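Local coordinates for protein Dr hemagglutinin structural subunit (Escherichia coli, PDB 1USQ) that builds Dr fimbriae of uropathogenic Escherichia coli and mediates adherence to the upper urinary tract by binding the Dr blood group antigen, at residues P53-A58 with G119-I124; Y92-P97 with Y125-Q130. The protein carries 3 engineered substitutions. One frame throughout, in Å; residues are numbered along the deposited sequence.

Contact 1. Residues P53-A58 with G119-I124; sequences PVTVQA and GGIIGI. With CLM (chloramphenicol), chain K.
Val54 and Ile122 sit side by side at a hydrogen-bonded pair of two antiparallel strands in the immunoglobulin-like fold of the Dr adhesins. Each gives its N-H to the other's carbonyl oxygen; the bond from Ile122 N to Val54 O is almost straight (177°). Val56 and Gly120 form the second such pair. Between them, the CA of Ile121 approaches Val54 O in a weaker CA-H...O contact.

On the face that carries Val54, Val56 and Ile122, apolar branches touch. The CG1 arm of Ile122 leans along the sheet and meets CG2 of Val56 at 3.8 Å, whereas CG2 of Val54 reaches obliquely across to CG1 of Ile124 at 3.9 Å. Thr21 touches Val54 and Ile124 here. Ile95 and Pro97 of strand 90-97 pack on Ile122, while Val31 and Val33 of a second subunit pack on Val56 and Val54, so another copy of the protein covers part of this face.

The other face, with Pro53, Thr55 and Ile121, meets the drug. Ile121 spreads its two branches: CG2 rests against CB of Pro53 at 3.7 Å, and the CG1 arm, set opposite the carbonyl carbon (chi1 -64°) and bent again at chi2 (-56°), swings CD1 over to the methyl CG2 of Thr55 at 3.6 Å. Chloramphenicol lies beside Pro53 and Ile121. Its amide oxygen O2 approaches Pro53 CD, and CL2 lies 3.6 Å from the CA of Gly123, where no side chain intervenes. At the far end of the drug, the nitro oxygen O9A lies 3.5 Å from both CG1 and CD1 of Ile121.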
loop_
_atom_site.group_PDB
_atom_site.type_symbol
_atom_site.label_atom_id
_atom_site.label_comp_id
_atom_site.label_asym_id
_atom_site.label_seq_id
_atom_site.Cartn_x
_atom_site.Cartn_y
_atom_site.Cartn_z
ATOM N N PRO A 53 5.863 -7.755 16.718
ATOM C CA PRO A 53 4.749 -8.634 17.061
ATOM C C PRO A 53 3.750 -8.751 15.901
ATOM O O PRO A 53 3.688 -7.884 15.012
ATOM C CB PRO A 53 4.102 -7.921 18.259
ATOM C CG PRO A 53 4.350 -6.456 17.988
ATOM C CD PRO A 53 5.712 -6.402 17.296
ATOM N N VAL A 54 2.988 -9.840 15.911
ATOM C CA VAL A 54 1.913 -10.053 14.955
ATOM C C VAL A 54 0.667 -10.400 15.768
ATOM O O VAL A 54 0.657 -11.384 16.506
ATOM C CB VAL A 54 2.244 -11.241 13.979
ATOM C CG1 VAL A 54 1.033 -11.568 13.071
ATOM C CG2 VAL A 54 3.470 -10.912 13.143
ATOM N N THR A 55 -0.377 -9.590 15.667
ATOM C CA THR A 55 -1.582 -9.881 16.436
ATOM C C THR A 55 -2.403 -10.930 15.724
ATOM O O THR A 55 -2.445 -10.980 14.484
ATOM C CB THR A 55 -2.459 -8.639 16.645
ATOM O OG1 THR A 55 -2.878 -8.146 15.364
ATOM C CG2 THR A 55 -1.677 -7.541 17.407
ATOM N N VAL A 56 -3.061 -11.766 16.520
ATOM C CA VAL A 56 -3.931 -12.808 16.009
ATOM C C VAL A 56 -5.167 -12.818 16.872
ATOM O O VAL A 56 -5.082 -12.795 18.100
ATOM C CB VAL A 56 -3.250 -14.205 16.103
ATOM C CG1 VAL A 56 -4.212 -15.310 15.595
ATOM C CG2 VAL A 56 -1.936 -14.219 15.329
ATOM N N GLN A 57 -6.320 -12.781 16.223
ATOM C CA GLN A 57 -7.591 -12.802 16.914
ATOM C C GLN A 57 -8.511 -13.710 16.116
ATOM O O GLN A 57 -8.896 -13.382 15.000
ATOM C CB GLN A 57 -8.188 -11.390 16.992
ATOM C CG GLN A 57 -7.422 -10.446 17.910
ATOM C CD GLN A 57 -7.742 -10.673 19.363
ATOM O OE1 GLN A 57 -8.484 -11.584 19.706
ATOM N NE2 GLN A 57 -7.244 -9.799 20.224
ATOM N N ALA A 58 -8.804 -14.878 16.666
ATOM C CA ALA A 58 -9.687 -15.844 16.012
ATOM C C ALA A 58 -11.105 -15.760 16.566
ATOM O O ALA A 58 -11.315 -15.459 17.752
ATOM C CB ALA A 58 -9.129 -17.285 16.189
ATOM N N GLY A 119 -6.683 -15.961 20.735
ATOM C CA GLY A 119 -6.263 -14.619 20.407
ATOM C C GLY A 119 -4.936 -14.491 21.123
ATOM O O GLY A 119 -4.777 -15.027 22.202
ATOM N N GLY A 120 -3.964 -13.835 20.507
ATOM C CA GLY A 120 -2.673 -13.668 21.147
ATOM C C GLY A 120 -1.707 -12.951 20.243
ATOM O O GLY A 120 -2.076 -12.484 19.172
ATOM N N ILE A 121 -0.467 -12.842 20.710
ATOM C CA ILE A 121 0.589 -12.183 19.978
ATOM C C ILE A 121 1.581 -13.240 19.527
ATOM O O ILE A 121 1.990 -14.088 20.319
ATOM C CB ILE A 121 1.363 -11.210 20.894
ATOM C CG1 ILE A 121 0.445 -10.076 21.384
ATOM C CG2 ILE A 121 2.613 -10.679 20.183
ATOM C CD1 ILE A 121 -0.221 -9.292 20.255
ATOM N N ILE A 122 1.964 -13.185 18.259
ATOM C CA ILE A 122 3.000 -14.063 17.728
ATOM C C ILE A 122 4.221 -13.185 17.512
ATOM O O ILE A 122 4.153 -12.190 16.804
ATOM C CB ILE A 122 2.578 -14.667 16.373
ATOM C CG1 ILE A 122 1.348 -15.575 16.550
ATOM C CG2 ILE A 122 3.754 -15.450 15.736
ATOM C CD1 ILE A 122 1.679 -16.981 17.071
ATOM N N GLY A 123 5.326 -13.515 18.159
ATOM C CA GLY A 123 6.530 -12.729 17.980
ATOM C C GLY A 123 7.388 -13.239 16.821
ATOM O O GLY A 123 7.467 -14.436 16.569
ATOM N N ILE A 124 8.027 -12.312 16.126
ATOM C CA ILE A 124 8.942 -12.650 15.045
ATOM C C ILE A 124 10.325 -12.243 15.509
ATOM O O ILE A 124 10.552 -11.085 15.858
ATOM C CB ILE A 124 8.616 -11.886 13.743
ATOM C CG1 ILE A 124 7.146 -12.104 13.333
ATOM C CG2 ILE A 124 9.540 -12.351 12.619
ATOM C CD1 ILE A 124 6.754 -13.592 13.134
HETATM C C1 CLM K . 8.177 -9.334 20.072
HETATM CL CL1 CLM K . 8.863 -9.867 18.507
HETATM CL CL2 CLM K . 6.479 -9.855 20.211
HETATM C C2 CLM K . 8.299 -7.757 20.119
HETATM O O2 CLM K . 8.340 -7.095 19.069
HETATM N N2 CLM K . 8.500 -7.282 21.290
HETATM C C3 CLM K . 8.807 -6.164 22.193
HETATM C C4 CLM K . 10.282 -6.214 22.626
HETATM O O4 CLM K . 11.164 -5.650 21.629
HETATM C C5 CLM K . 7.817 -6.132 23.373
HETATM O O5 CLM K . 8.102 -7.282 24.167
HETATM C C6 CLM K . 6.388 -6.107 22.870
HETATM C C7 CLM K . 5.978 -5.106 21.981
HETATM C C8 CLM K . 4.637 -5.077 21.529
HETATM C C9 CLM K . 3.784 -6.062 22.040
HETATM N N9 CLM K . 2.350 -6.035 21.596
HETATM O O9A CLM K . 1.620 -6.898 22.100
HETATM O O9B CLM K . 2.002 -5.203 20.790
HETATM C C10 CLM K . 4.182 -7.033 22.907
HETATM C C11 CLM K . 5.500 -7.074 23.327
#

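Contact 2. Residues Y92-P97 with Y125-Q130; sequences YVNIRP and YVDGQQ. With CLM (chloramphenicol), chain K.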
loop_
_atom_site.group_PDB
_atom_site.type_symbol
_atom_site.label_atom_id
_atom_site.label_comp_id
_atom_site.label_asym_id
_atom_site.label_seq_id
_atom_site.Cartn_x
_atom_site.Cartn_y
_atom_site.Cartn_z
ATOM N N TYR A 92 16.407 -15.318 8.149
ATOM C CA TYR A 92 15.776 -16.394 8.882
ATOM C C TYR A 92 15.219 -15.923 10.205
ATOM O O TYR A 92 15.876 -15.178 10.933
ATOM C CB TYR A 92 16.757 -17.536 9.091
ATOM C CG TYR A 92 17.145 -18.206 7.798
ATOM C CD1 TYR A 92 18.354 -17.911 7.177
ATOM C CD2 TYR A 92 16.269 -19.067 7.154
ATOM C CE1 TYR A 92 18.706 -18.509 5.976
ATOM C CE2 TYR A 92 16.612 -19.672 5.955
ATOM C CZ TYR A 92 17.829 -19.389 5.373
ATOM O OH TYR A 92 18.182 -19.997 4.192
ATOM N N VAL A 93 13.980 -16.315 10.487
ATOM C CA VAL A 93 13.339 -15.937 11.741
ATOM C C VAL A 93 12.709 -17.125 12.436
ATOM O O VAL A 93 12.464 -18.176 11.819
ATOM C CB VAL A 93 12.228 -14.862 11.532
ATOM C CG1 VAL A 93 12.832 -13.589 10.999
ATOM C CG2 VAL A 93 11.130 -15.382 10.572
ATOM N N ASN A 94 12.450 -16.937 13.727
ATOM C CA ASN A 94 11.681 -17.863 14.523
ATOM C C ASN A 94 10.358 -17.162 14.810
ATOM O O ASN A 94 10.311 -15.940 14.985
ATOM C CB ASN A 94 12.395 -18.167 15.837
ATOM C CG ASN A 94 13.417 -19.279 15.703
ATOM O OD1 ASN A 94 13.136 -20.334 15.139
ATOM N ND2 ASN A 94 14.608 -19.052 16.237
ATOM N N ILE A 95 9.288 -17.943 14.806
ATOM C CA ILE A 95 7.936 -17.461 15.057
ATOM C C ILE A 95 7.441 -18.162 16.328
ATOM O O ILE A 95 7.497 -19.394 16.438
ATOM C CB ILE A 95 7.016 -17.849 13.873
ATOM C CG1 ILE A 95 7.471 -17.126 12.601
ATOM C CG2 ILE A 95 5.572 -17.556 14.197
ATOM C CD1 ILE A 95 6.798 -17.612 11.337
ATOM N N ARG A 96 7.038 -17.377 17.317
ATOM C CA ARG A 96 6.688 -17.936 18.620
ATOM C C ARG A 96 5.623 -17.091 19.335
ATOM O O ARG A 96 5.795 -15.880 19.491
ATOM C CB ARG A 96 7.968 -18.001 19.487
ATOM C CG ARG A 96 7.748 -18.477 20.918
ATOM C CD ARG A 96 9.068 -18.631 21.667
ATOM N NE ARG A 96 9.511 -17.370 22.254
ATOM C CZ ARG A 96 10.589 -16.699 21.858
ATOM N NH1 ARG A 96 11.345 -17.176 20.874
ATOM N NH2 ARG A 96 10.916 -15.554 22.447
ATOM N N PRO A 97 4.538 -17.732 19.793
ATOM C CA PRO A 97 3.505 -17.006 20.532
ATOM C C PRO A 97 4.115 -16.542 21.847
ATOM O O PRO A 97 5.014 -17.192 22.391
ATOM C CB PRO A 97 2.438 -18.081 20.779
ATOM C CG PRO A 97 3.226 -19.355 20.856
ATOM C CD PRO A 97 4.260 -19.183 19.759
ATOM N N TYR A 125 11.233 -13.215 15.555
ATOM C CA TYR A 125 12.584 -13.008 16.072
ATOM C C TYR A 125 13.654 -13.463 15.079
ATOM O O TYR A 125 13.522 -14.520 14.449
ATOM C CB TYR A 125 12.769 -13.811 17.367
ATOM C CG TYR A 125 11.729 -13.515 18.427
ATOM C CD1 TYR A 125 11.946 -12.535 19.384
ATOM C CD2 TYR A 125 10.530 -14.233 18.470
ATOM C CE1 TYR A 125 10.974 -12.248 20.348
ATOM C CE2 TYR A 125 9.552 -13.948 19.409
ATOM C CZ TYR A 125 9.788 -12.970 20.357
ATOM O OH TYR A 125 8.818 -12.687 21.292
ATOM N N VAL A 126 14.770 -12.745 15.048
ATOM C CA VAL A 126 15.904 -13.162 14.217
ATOM C C VAL A 126 16.401 -14.545 14.685
ATOM O O VAL A 126 16.561 -14.776 15.886
ATOM C CB VAL A 126 17.062 -12.136 14.282
ATOM C CG1 VAL A 126 18.343 -12.710 13.628
ATOM C CG2 VAL A 126 16.644 -10.810 13.603
ATOM N N ASP A 127 16.567 -15.476 13.740
ATOM C CA ASP A 127 17.022 -16.846 14.060
ATOM C C ASP A 127 18.486 -17.019 13.651
ATOM O O ASP A 127 18.787 -17.256 12.480
ATOM C CB ASP A 127 16.151 -17.878 13.336
ATOM C CG ASP A 127 16.587 -19.330 13.605
ATOM O OD1 ASP A 127 17.331 -19.574 14.567
ATOM O OD2 ASP A 127 16.146 -20.232 12.865
ATOM N N GLY A 128 19.390 -16.882 14.617
ATOM C CA GLY A 128 20.825 -16.952 14.344
ATOM C C GLY A 128 21.299 -15.553 13.943
ATOM O O GLY A 128 20.594 -14.841 13.237
ATOM N N GLN A 129 22.464 -15.135 14.434
ATOM C CA GLN A 129 22.975 -13.806 14.096
ATOM C C GLN A 129 23.161 -13.718 12.584
ATOM O O GLN A 129 23.713 -14.630 11.949
ATOM C CB GLN A 129 24.298 -13.509 14.823
ATOM C CG GLN A 129 25.539 -14.185 14.190
ATOM C CD GLN A 129 26.111 -13.385 13.032
ATOM O OE1 GLN A 129 25.794 -12.209 12.854
ATOM N NE2 GLN A 129 26.947 -14.025 12.231
ATOM N N GLN A 130 22.636 -12.652 11.997
ATOM C CA GLN A 130 22.716 -12.473 10.557
ATOM C C GLN A 130 23.145 -11.043 10.269
ATOM O O GLN A 130 22.482 -10.297 9.524
ATOM C CB GLN A 130 21.366 -12.806 9.930
ATOM C CG GLN A 130 21.030 -14.290 10.011
ATOM C CD GLN A 130 19.574 -14.577 9.730
ATOM O OE1 GLN A 130 19.157 -14.675 8.569
ATOM N NE2 GLN A 130 18.799 -14.781 10.790
HETATM C C1 CLM K . 8.177 -9.334 20.072
HETATM CL CL1 CLM K . 8.863 -9.867 18.507
HETATM CL CL2 CLM K . 6.479 -9.855 20.211
HETATM C C2 CLM K . 8.299 -7.757 20.119
HETATM O O2 CLM K . 8.340 -7.095 19.069
HETATM N N2 CLM K . 8.500 -7.282 21.290
HETATM C C3 CLM K . 8.807 -6.164 22.193
HETATM C C4 CLM K . 10.282 -6.214 22.626
HETATM O O4 CLM K . 11.164 -5.650 21.629
HETATM C C5 CLM K . 7.817 -6.132 23.373
HETATM O O5 CLM K . 8.102 -7.282 24.167
HETATM C C6 CLM K . 6.388 -6.107 22.870
HETATM C C7 CLM K . 5.978 -5.106 21.981
HETATM C C8 CLM K . 4.637 -5.077 21.529
HETATM C C9 CLM K . 3.784 -6.062 22.040
HETATM N N9 CLM K . 2.350 -6.035 21.596
HETATM O O9A CLM K . 1.620 -6.898 22.100
HETATM O O9B CLM K . 2.002 -5.203 20.790
HETATM C C10 CLM K . 4.182 -7.033 22.907
HETATM C C11 CLM K . 5.500 -7.074 23.327
HETATM O O HOH W 1 15.157 -16.755 17.400
HETATM O O HOH W 2 7.215 -14.592 21.658
#
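Arg96 sends CG anti to its backbone N (chi1 176°) and then bends at chi3 (85°), which folds the guanidinium flat onto the ring of Tyr125. The centres of the guanidinium and the ring are 4.2 Å apart, the planes 13° from parallel, a stacked cation-pi contact in which NH2 stands over the rim of the ring, 3.5 Å from Tyr125 CZ. Atom CL1 of chloramphenicol occupies the opposite face, also toward the rim, so the phenol is sandwiched between cation and drug. Its OH and the carbonyl of Arg96 share a water.

At the edge of the ring, where Asn94 O lies near its plane, an antiparallel pairing in a sheet of the immunoglobulin-like fold comes to its end: Asn94 and Tyr125 exchange two backbone hydrogen bonds, with Asn94 N to Tyr125 O at 2.7 Å. Beyond Val126 the segment 125-130 leaves the strand, yet the grip continues through Gln130. Its extended side chain brings the amide against the backbone of Tyr92, OE1 accepting from Tyr92 N (2.9 Å) on an in-plane lone pair and NE2 donating to Tyr92 O (3.0 Å). That carbonyl also accepts the backbone N-H of Asp127, from above its plane, while Gln130 NE2 spends its other hydrogen on Gly128 O at 3.0 Å.

Contacts 1 and 2 share strand 119-126, which lies between strands 50-59 and 90-97: its first part pairs with 50-59 in contact 1, its last residues with 90-97 in contact 2. Along the chain the segments come in the order 53-58, 92-97, 119-124, 125-130, so the two pairings cross; their centres are about 15 Å apart. They also meet directly: Gly123 N lies 2.8 Å from Arg96 O, a probable hydrogen bond, and Ile122 and Ile124 pack on Ile95. Chloramphenicol bridges strands 50-59 and 119-126, reaching contact 2 through Tyr125. Because 53-58 falls in the predicted receptor-binding region, the drug sits beside a part of the fold probably involved in receptor binding.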